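Local structure of 3-oxo-tetronate kinase (Salmonella typhimurium, 3DQQ) at residues A[167-172]-A[198-203]; A[174-179]-A[204-209]; A[210-215]-A[231-236]. The protein probably catalyses the ATP-dependent phosphorylation of 3-oxo-tetronate to 3-oxo-tetronate 4-phosphate, as a member of the four-carbon acid sugar kinase family. One frame throughout, in Å; residues are numbered along the deposited sequence.

From the N terminus, the chain runs through strand 167-170 and helix 172-177, on through helix 179-191, and returns along strand 196-199. There interaction 1 closes the first loop by pairing the two strands. Interaction 2 crosses it: 174-179 lies inside that loop, while its partner 204-209 comes after it, on the helix that follows the second strand. The two contacts touch, with Leu175 packing against Ile170 and Asp200. Interaction 3 follows in series, joining the far end of helix 204-214 to helix 224-235 across a loop that includes strand 219-222. Salt bridges from Glu204 and Glu208 to Arg232 further join the last two helices.

Interaction 1 (A[167-172]-A[198-203]); sequences CGVIPA and VLDALN
Cys167 opens the contact by laying SG against Val198 CG2, 3.7 Å away, a position it reaches with SG anti to the backbone N (chi1 -176°). At Gly168 the carbonyl oxygen accepts a hydrogen bond from Val198 N, 2.9 Å long, with the donor above the carbonyl plane. Val169 pairs with Val198 on one face of the sheet, and its CG1 branch comes up to Asp200 OD1. Ile170 turns to the other face and lies alongside Leu199, with Ile170 CG1 3.8 Å from Leu199 CD1; Ile170 packs on helix 179-191, Leu199 on helix 204-214. The backbone here is held twice: Ile170 N donates to Val198 O at 2.7 Å, and Ile170 O accepts from Asp200 N at 3.1 Å.

Pro171, the N-cap residue of the next helix, sets its CA beside Asp200 OD2. Ala172 N donates to Asp200 OD2 (3.0 Å), approaching from above the carboxylate plane. OD2 also accepts from Gln127 N, so one buried carboxylate oxygen links the helix start to the loop after strand 123-126. The whole is a parallel strand pair, Val169 with Val198 and Ile170 with Leu199, at the edge of the parallel sheet in the sugar-binding N-terminal domain.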
loop_
_atom_site.group_PDB
_atom_site.type_symbol
_atom_site.label_atom_id
_atom_site.label_comp_id
_atom_site.label_asym_id
_atom_site.label_seq_id
_atom_site.Cartn_x
_atom_site.Cartn_y
_atom_site.Cartn_z
ATOM N N CYS A 167 13.479 -28.320 -21.394
ATOM C CA CYS A 167 14.407 -27.342 -20.893
ATOM C C CYS A 167 15.527 -27.946 -20.051
ATOM O O CYS A 167 15.260 -28.651 -19.150
ATOM C CB CYS A 167 13.616 -26.399 -20.024
ATOM S SG CYS A 167 14.597 -25.055 -19.429
ATOM N N GLY A 168 16.774 -27.626 -20.344
ATOM C CA GLY A 168 17.947 -28.194 -19.673
ATOM C C GLY A 168 18.595 -27.207 -18.746
ATOM O O GLY A 168 18.036 -26.186 -18.490
ATOM N N VAL A 169 19.765 -27.534 -18.222
ATOM C CA VAL A 169 20.497 -26.696 -17.266
ATOM C C VAL A 169 21.997 -26.733 -17.562
ATOM O O VAL A 169 22.502 -27.753 -17.898
ATOM C CB VAL A 169 20.269 -27.130 -15.791
ATOM C CG1 VAL A 169 21.070 -26.231 -14.849
ATOM C CG2 VAL A 169 18.790 -27.069 -15.426
ATOM N N ILE A 170 22.690 -25.597 -17.508
ATOM C CA ILE A 170 24.147 -25.565 -17.487
ATOM C C ILE A 170 24.523 -25.111 -16.087
ATOM O O ILE A 170 24.318 -23.984 -15.728
ATOM C CB ILE A 170 24.749 -24.584 -18.516
ATOM C CG1 ILE A 170 24.255 -24.903 -19.922
ATOM C CG2 ILE A 170 26.281 -24.619 -18.491
ATOM C CD1 ILE A 170 24.729 -26.165 -20.461
ATOM N N PRO A 171 25.086 -25.990 -15.288
ATOM C CA PRO A 171 25.436 -25.601 -13.912
ATOM C C PRO A 171 26.687 -24.732 -13.763
ATOM O O PRO A 171 27.602 -24.802 -14.573
ATOM C CB PRO A 171 25.688 -26.950 -13.234
ATOM C CG PRO A 171 26.104 -27.834 -14.332
ATOM C CD PRO A 171 25.474 -27.373 -15.598
ATOM N N ALA A 172 26.727 -23.971 -12.677
ATOM C CA ALA A 172 27.885 -23.136 -12.291
ATOM C C ALA A 172 29.220 -23.822 -12.512
ATOM O O ALA A 172 30.152 -23.271 -13.108
ATOM C CB ALA A 172 27.755 -22.748 -10.865
ATOM N N VAL A 198 18.676 -23.421 -19.231
ATOM C CA VAL A 198 18.847 -22.455 -18.166
ATOM C C VAL A 198 20.316 -22.410 -17.827
ATOM O O VAL A 198 21.008 -23.440 -17.791
ATOM C CB VAL A 198 18.055 -22.831 -16.901
ATOM C CG1 VAL A 198 18.340 -21.825 -15.735
ATOM C CG2 VAL A 198 16.575 -22.838 -17.197
ATOM N N LEU A 199 20.804 -21.206 -17.582
ATOM C CA LEU A 199 22.231 -20.969 -17.301
ATOM C C LEU A 199 22.435 -20.457 -15.871
ATOM O O LEU A 199 21.804 -19.477 -15.456
ATOM C CB LEU A 199 22.753 -19.925 -18.284
ATOM C CG LEU A 199 23.309 -20.373 -19.631
ATOM C CD1 LEU A 199 22.497 -21.509 -20.163
ATOM C CD2 LEU A 199 23.381 -19.146 -20.586
ATOM N N ASP A 200 23.295 -21.109 -15.115
ATOM C CA ASP A 200 23.557 -20.684 -13.758
ATOM C C ASP A 200 24.383 -19.398 -13.700
ATOM O O ASP A 200 25.113 -19.080 -14.618
ATOM C CB ASP A 200 24.314 -21.774 -12.998
ATOM C CG ASP A 200 23.420 -23.002 -12.602
ATOM O OD1 ASP A 200 22.270 -23.162 -13.132
ATOM O OD2 ASP A 200 23.915 -23.830 -11.763
ATOM N N ALA A 201 24.251 -18.660 -12.609
ATOM C CA ALA A 201 25.136 -17.560 -12.297
ATOM C C ALA A 201 25.033 -17.254 -10.783
ATOM O O ALA A 201 23.958 -17.051 -10.242
ATOM C CB ALA A 201 24.788 -16.354 -13.108
ATOM N N LEU A 202 26.177 -17.267 -10.112
ATOM C CA LEU A 202 26.289 -16.864 -8.727
ATOM C C LEU A 202 26.992 -15.525 -8.608
ATOM O O LEU A 202 27.011 -14.926 -7.541
ATOM C CB LEU A 202 27.090 -17.911 -7.951
ATOM C CG LEU A 202 26.744 -19.389 -8.250
ATOM C CD1 LEU A 202 27.633 -20.380 -7.416
ATOM C CD2 LEU A 202 25.212 -19.632 -8.071
ATOM N N ASN A 203 27.583 -15.045 -9.684
ATOM C CA ASN A 203 28.433 -13.870 -9.604
ATOM C C ASN A 203 28.672 -13.337 -10.993
ATOM O O ASN A 203 28.448 -14.025 -11.988
ATOM C CB ASN A 203 29.770 -14.226 -8.956
ATOM C CG ASN A 203 30.476 -15.318 -9.676
ATOM O OD1 ASN A 203 30.662 -15.270 -10.881
ATOM N ND2 ASN A 203 30.892 -16.312 -8.959
#

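Interaction 2 (A[174-179]-A[204-209]); sequences TLDEGV and ERHLEI
Asp176 reaches from the short helix 172-177 to Arg205 and His206, near the start of helix 204-214, forming a salt bridge with the arginine and a His-carboxylate hydrogen bond with the histidine. This is helix-helix packing within the sugar-binding N-terminal domain, with charged groups toward solvent and apolar ones beneath.

A single oxygen, Asp176 OD1, takes both main bonds, and the two donors come from opposite faces of the carboxylate plane. Arg205 NH1 meets Asp176 OD1 nearly along the C-O axis at 2.7 Å and donates almost straight. OD1 lies in the guanidinium plane, at its edge, and the two flat groups are turned 31° from each other. Arg205 NH2 adds a weak bond to the same oxygen. The arginine starts out extended, with CG anti to the backbone N, and bends at chi3 (41°), which brings the guanidinium back to the aspartate.

His206 presents NE2 to Asp176 OD1 at 3.0 Å, on the syn side but tilted 34° out of the carboxylate plane; OD1 itself lies in the ring plane. At the other end of the imidazole, ND1 accepts from the backbone N of Leu202, so the ring is bonded at both nitrogens and its rotation is fixed. That places the proton on NE2, and the nearby arginine would probably help keep Asp176 ionised.

Below the polar group, Leu175 crosses His206 at about a right angle, its CB 3.9 Å from CD2 of the imidazole, while Leu175 CD2 faces His206 CB. One turn further along helix 204-214, Ile209 extends its CD1 methyl to within 3.5 Å of the backbone O of Leu175.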
loop_
_atom_site.group_PDB
_atom_site.type_symbol
_atom_site.label_atom_id
_atom_site.label_comp_id
_atom_site.label_asym_id
_atom_site.label_seq_id
_atom_site.Cartn_x
_atom_site.Cartn_y
_atom_site.Cartn_z
ATOM N N THR A 174 30.155 -25.983 -14.662
ATOM C CA THR A 174 30.599 -26.013 -16.067
ATOM C C THR A 174 31.152 -24.643 -16.496
ATOM O O THR A 174 32.186 -24.529 -17.131
ATOM C CB THR A 174 29.453 -26.380 -16.980
ATOM O OG1 THR A 174 28.924 -27.650 -16.604
ATOM C CG2 THR A 174 29.892 -26.416 -18.436
ATOM N N LEU A 175 30.432 -23.595 -16.146
ATOM C CA LEU A 175 30.889 -22.242 -16.399
ATOM C C LEU A 175 32.287 -22.091 -15.818
ATOM O O LEU A 175 33.157 -21.482 -16.417
ATOM C CB LEU A 175 29.922 -21.256 -15.739
ATOM C CG LEU A 175 28.781 -20.631 -16.544
ATOM C CD1 LEU A 175 28.320 -21.411 -17.714
ATOM C CD2 LEU A 175 27.636 -20.369 -15.623
ATOM N N ASP A 176 32.494 -22.662 -14.639
ATOM C CA ASP A 176 33.789 -22.599 -13.975
ATOM C C ASP A 176 34.848 -23.362 -14.743
ATOM O O ASP A 176 36.012 -23.051 -14.650
ATOM C CB ASP A 176 33.694 -23.110 -12.514
ATOM C CG ASP A 176 32.873 -22.147 -11.585
ATOM O OD1 ASP A 176 32.885 -20.913 -11.876
ATOM O OD2 ASP A 176 32.202 -22.618 -10.593
ATOM N N GLU A 177 34.473 -24.369 -15.502
ATOM C CA GLU A 177 35.428 -24.975 -16.412
ATOM C C GLU A 177 35.724 -24.110 -17.638
ATOM O O GLU A 177 36.683 -24.350 -18.323
ATOM C CB GLU A 177 34.943 -26.340 -16.886
ATOM C CG GLU A 177 35.169 -27.438 -15.874
ATOM C CD GLU A 177 34.342 -28.734 -16.145
ATOM O OE1 GLU A 177 33.706 -28.870 -17.240
ATOM O OE2 GLU A 177 34.330 -29.623 -15.223
ATOM N N GLY A 178 34.890 -23.136 -17.949
ATOM C CA GLY A 178 35.194 -22.241 -19.038
ATOM C C GLY A 178 34.402 -22.384 -20.331
ATOM O O GLY A 178 33.456 -23.207 -20.458
ATOM N N VAL A 179 34.830 -21.554 -21.290
ATOM C CA VAL A 179 34.153 -21.335 -22.536
ATOM C C VAL A 179 33.986 -22.627 -23.286
ATOM O O VAL A 179 32.866 -22.987 -23.655
ATOM C CB VAL A 179 34.880 -20.288 -23.367
ATOM C CG1 VAL A 179 34.423 -20.310 -24.792
ATOM C CG2 VAL A 179 34.670 -18.904 -22.777
ATOM N N GLU A 204 29.194 -12.127 -11.063
ATOM C CA GLU A 204 29.354 -11.494 -12.344
ATOM C C GLU A 204 30.342 -12.210 -13.285
ATOM O O GLU A 204 30.166 -12.181 -14.484
ATOM C CB GLU A 204 29.565 -9.978 -12.174
ATOM C CG GLU A 204 30.980 -9.379 -12.110
ATOM C CD GLU A 204 30.904 -7.807 -12.131
ATOM O OE1 GLU A 204 31.961 -7.120 -12.313
ATOM O OE2 GLU A 204 29.746 -7.284 -11.967
ATOM N N ARG A 205 31.305 -12.938 -12.756
ATOM C CA ARG A 205 32.187 -13.687 -13.638
ATOM C C ARG A 205 31.429 -14.725 -14.473
ATOM O O ARG A 205 31.765 -15.002 -15.621
ATOM C CB ARG A 205 33.254 -14.375 -12.814
ATOM C CG ARG A 205 34.280 -15.122 -13.604
ATOM C CD ARG A 205 35.292 -15.842 -12.624
ATOM N NE ARG A 205 34.626 -16.454 -11.430
ATOM C CZ ARG A 205 34.104 -17.697 -11.366
ATOM N NH1 ARG A 205 34.171 -18.546 -12.412
ATOM N NH2 ARG A 205 33.492 -18.086 -10.240
ATOM N N HIS A 206 30.424 -15.333 -13.878
ATOM C CA HIS A 206 29.638 -16.313 -14.577
ATOM C C HIS A 206 28.910 -15.686 -15.748
ATOM O O HIS A 206 28.843 -16.268 -16.842
ATOM C CB HIS A 206 28.613 -16.888 -13.631
ATOM C CG HIS A 206 29.177 -17.880 -12.666
ATOM N ND1 HIS A 206 28.597 -18.139 -11.446
ATOM C CD2 HIS A 206 30.250 -18.698 -12.756
ATOM C CE1 HIS A 206 29.287 -19.079 -10.832
ATOM N NE2 HIS A 206 30.298 -19.433 -11.605
ATOM N N LEU A 207 28.375 -14.492 -15.516
ATOM C CA LEU A 207 27.734 -13.744 -16.575
ATOM C C LEU A 207 28.697 -13.340 -17.670
ATOM O O LEU A 207 28.336 -13.379 -18.858
ATOM C CB LEU A 207 27.029 -12.533 -16.023
ATOM C CG LEU A 207 25.825 -12.922 -15.140
ATOM C CD1 LEU A 207 25.241 -11.683 -14.480
ATOM C CD2 LEU A 207 24.797 -13.673 -15.960
ATOM N N GLU A 208 29.925 -12.994 -17.312
ATOM C CA GLU A 208 30.921 -12.655 -18.306
ATOM C C GLU A 208 31.236 -13.863 -19.163
ATOM O O GLU A 208 31.398 -13.743 -20.372
ATOM C CB GLU A 208 32.183 -12.137 -17.666
ATOM C CG GLU A 208 32.044 -10.774 -16.968
ATOM C CD GLU A 208 33.371 -10.285 -16.313
ATOM O OE1 GLU A 208 33.630 -9.056 -16.306
ATOM O OE2 GLU A 208 34.175 -11.131 -15.820
ATOM N N ILE A 209 31.309 -15.038 -18.550
ATOM C CA ILE A 209 31.568 -16.262 -19.310
ATOM C C ILE A 209 30.401 -16.547 -20.267
ATOM O O ILE A 209 30.596 -16.962 -21.400
ATOM C CB ILE A 209 31.804 -17.450 -18.362
ATOM C CG1 ILE A 209 33.096 -17.218 -17.575
ATOM C CG2 ILE A 209 31.891 -18.764 -19.130
ATOM C CD1 ILE A 209 33.210 -17.993 -16.241
#

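Interaction 3 (A[210-215]-A[231-236])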
loop_
_atom_site.group_PDB
_atom_site.type_symbol
_atom_site.label_atom_id
_atom_site.label_comp_id
_atom_site.label_asym_id
_atom_site.label_seq_id
_atom_site.Cartn_x
_atom_site.Cartn_y
_atom_site.Cartn_z
ATOM N N GLN A 210 29.176 -16.317 -19.810
ATOM C CA GLN A 210 28.024 -16.605 -20.652
ATOM C C GLN A 210 28.077 -15.684 -21.858
ATOM O O GLN A 210 27.901 -16.133 -22.990
ATOM C CB GLN A 210 26.719 -16.391 -19.906
ATOM C CG GLN A 210 26.361 -17.373 -18.806
ATOM C CD GLN A 210 25.098 -16.901 -18.056
ATOM O OE1 GLN A 210 24.310 -16.149 -18.625
ATOM N NE2 GLN A 210 24.895 -17.345 -16.805
ATOM N N GLY A 211 28.343 -14.399 -21.582
ATOM C CA GLY A 211 28.488 -13.376 -22.599
ATOM C C GLY A 211 29.491 -13.805 -23.616
ATOM O O GLY A 211 29.283 -13.673 -24.803
ATOM N N GLU A 212 30.582 -14.362 -23.160
ATOM C CA GLU A 212 31.614 -14.776 -24.067
ATOM C C GLU A 212 31.204 -15.976 -24.912
ATOM O O GLU A 212 31.604 -16.100 -26.051
ATOM C CB GLU A 212 32.866 -15.120 -23.277
ATOM C CG GLU A 212 34.102 -15.364 -24.163
ATOM C CD GLU A 212 35.412 -15.254 -23.378
ATOM O OE1 GLU A 212 35.335 -14.787 -22.190
ATOM O OE2 GLU A 212 36.510 -15.624 -23.934
ATOM N N VAL A 213 30.430 -16.879 -24.325
ATOM C CA VAL A 213 29.995 -18.074 -25.035
ATOM C C VAL A 213 28.939 -17.678 -26.079
ATOM O O VAL A 213 28.978 -18.168 -27.189
ATOM C CB VAL A 213 29.442 -19.122 -24.045
ATOM C CG1 VAL A 213 28.827 -20.270 -24.774
ATOM C CG2 VAL A 213 30.547 -19.573 -23.098
ATOM N N LEU A 214 28.041 -16.756 -25.715
ATOM C CA LEU A 214 26.862 -16.437 -26.503
ATOM C C LEU A 214 26.965 -15.178 -27.339
ATOM O O LEU A 214 25.993 -14.732 -27.875
ATOM C CB LEU A 214 25.681 -16.320 -25.575
ATOM C CG LEU A 214 25.343 -17.600 -24.775
ATOM C CD1 LEU A 214 24.523 -17.196 -23.556
ATOM C CD2 LEU A 214 24.636 -18.667 -25.638
ATOM N N ARG A 215 28.155 -14.615 -27.494
ATOM C CA ARG A 215 28.341 -13.470 -28.384
ATOM C C ARG A 215 27.548 -13.534 -29.684
ATOM O O ARG A 215 27.070 -12.531 -30.164
ATOM C CB ARG A 215 29.804 -13.336 -28.784
ATOM C CG ARG A 215 30.145 -11.912 -29.202
ATOM C CD ARG A 215 31.502 -11.786 -29.884
ATOM N NE ARG A 215 31.624 -12.680 -31.023
ATOM C CZ ARG A 215 32.784 -13.169 -31.449
ATOM N NH1 ARG A 215 33.926 -12.803 -30.859
ATOM N NH2 ARG A 215 32.806 -13.995 -32.495
ATOM N N ALA A 231 27.683 -7.136 -23.255
ATOM C CA ALA A 231 28.257 -5.810 -23.491
ATOM C C ALA A 231 29.751 -5.839 -23.313
ATOM O O ALA A 231 30.468 -5.277 -24.109
ATOM C CB ALA A 231 27.668 -4.782 -22.587
ATOM N N ARG A 232 30.236 -6.537 -22.300
ATOM C CA ARG A 232 31.667 -6.577 -22.054
ATOM C C ARG A 232 32.450 -7.337 -23.084
ATOM O O ARG A 232 33.663 -7.143 -23.184
ATOM C CB ARG A 232 31.958 -7.174 -20.699
ATOM C CG ARG A 232 31.343 -6.372 -19.579
ATOM C CD ARG A 232 31.837 -6.747 -18.243
ATOM N NE ARG A 232 31.197 -5.868 -17.298
ATOM C CZ ARG A 232 31.115 -6.073 -15.995
ATOM N NH1 ARG A 232 31.682 -7.124 -15.432
ATOM N NH2 ARG A 232 30.466 -5.197 -15.249
ATOM N N GLN A 233 31.801 -8.212 -23.849
ATOM C CA GLN A 233 32.472 -8.769 -25.005
ATOM C C GLN A 233 32.746 -7.703 -26.021
ATOM O O GLN A 233 33.759 -7.763 -26.682
ATOM C CB GLN A 233 31.649 -9.834 -25.678
ATOM C CG GLN A 233 31.876 -11.159 -25.087
ATOM C CD GLN A 233 33.309 -11.579 -25.167
ATOM O OE1 GLN A 233 33.895 -11.637 -26.254
ATOM N NE2 GLN A 233 33.894 -11.890 -24.012
ATOM N N TRP A 234 31.852 -6.739 -26.179
ATOM C CA TRP A 234 32.050 -5.725 -27.209
ATOM C C TRP A 234 32.871 -4.604 -26.648
ATOM O O TRP A 234 33.459 -3.844 -27.369
ATOM C CB TRP A 234 30.721 -5.222 -27.751
ATOM C CG TRP A 234 29.926 -6.323 -28.325
ATOM C CD1 TRP A 234 28.810 -6.887 -27.811
ATOM C CD2 TRP A 234 30.219 -7.035 -29.515
ATOM N NE1 TRP A 234 28.377 -7.898 -28.600
ATOM C CE2 TRP A 234 29.226 -8.024 -29.660
ATOM C CE3 TRP A 234 31.214 -6.924 -30.493
ATOM C CZ2 TRP A 234 29.193 -8.902 -30.747
ATOM C CZ3 TRP A 234 31.189 -7.808 -31.568
ATOM C CH2 TRP A 234 30.174 -8.779 -31.688
ATOM N N ALA A 235 32.943 -4.519 -25.332
ATOM C CA ALA A 235 33.783 -3.505 -24.703
ATOM C C ALA A 235 35.235 -3.884 -24.941
ATOM O O ALA A 235 36.067 -2.996 -25.081
ATOM C CB ALA A 235 33.470 -3.373 -23.178
ATOM N N LYS A 236 35.497 -5.203 -25.044
ATOM C CA LYS A 236 36.853 -5.800 -25.095
ATOM C C LYS A 236 37.839 -5.207 -26.091
ATOM O O LYS A 236 39.035 -5.231 -25.818
ATOM C CB LYS A 236 36.801 -7.336 -25.296
ATOM C CG LYS A 236 36.454 -8.126 -24.015
ATOM C CD LYS A 236 37.075 -9.545 -23.968
ATOM C CE LYS A 236 36.458 -10.425 -22.839
ATOM N NZ LYS A 236 36.621 -11.902 -23.089
#
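Gln233 points from helix 224-235 toward helix 204-214, and Gln233 CG lies 3.6 Å from the backbone O of Gly211. The two backbones come nearest at Glu212 and Gln233. A bend at chi2 (-59°) turns the amide group of Gln233 along Glu212, so that it lies obliquely against the CB and CG of that residue, with amide and carboxylate planes 28° apart.

The aromatic part belongs to Arg215 and Trp234. The arginine's aliphatic stem crosses the indole at about a right angle: Arg215 CG approaches Trp234 CZ2 at 3.5 Å, and Arg215 CD makes an off-centre CH-pi contact, 4.2 Å from the centroid of the six-membered ring of Trp234. It is thus the methylene groups that bear on the indole, while the guanidinium plane is inclined 39° to the ring.

The charged part is slight. Lys236 stretches an extended chain across to Glu212, itself extended beyond CG, and the two side chains meet at about a right angle in a salt bridge whose hydrogen bond, Lys236 NZ to Glu212 OE1 at 3.3 Å, is weak.

All this lies near the surface, at the C-terminal ends of helices 204-214 and 224-235, which are joined through strand 219-222. Behind it, Leu214 and Gln210 pack on Leu199 of strand 196-199 and on Leu226, and Val213 packs on Thr182 and Leu186 of helix 179-191.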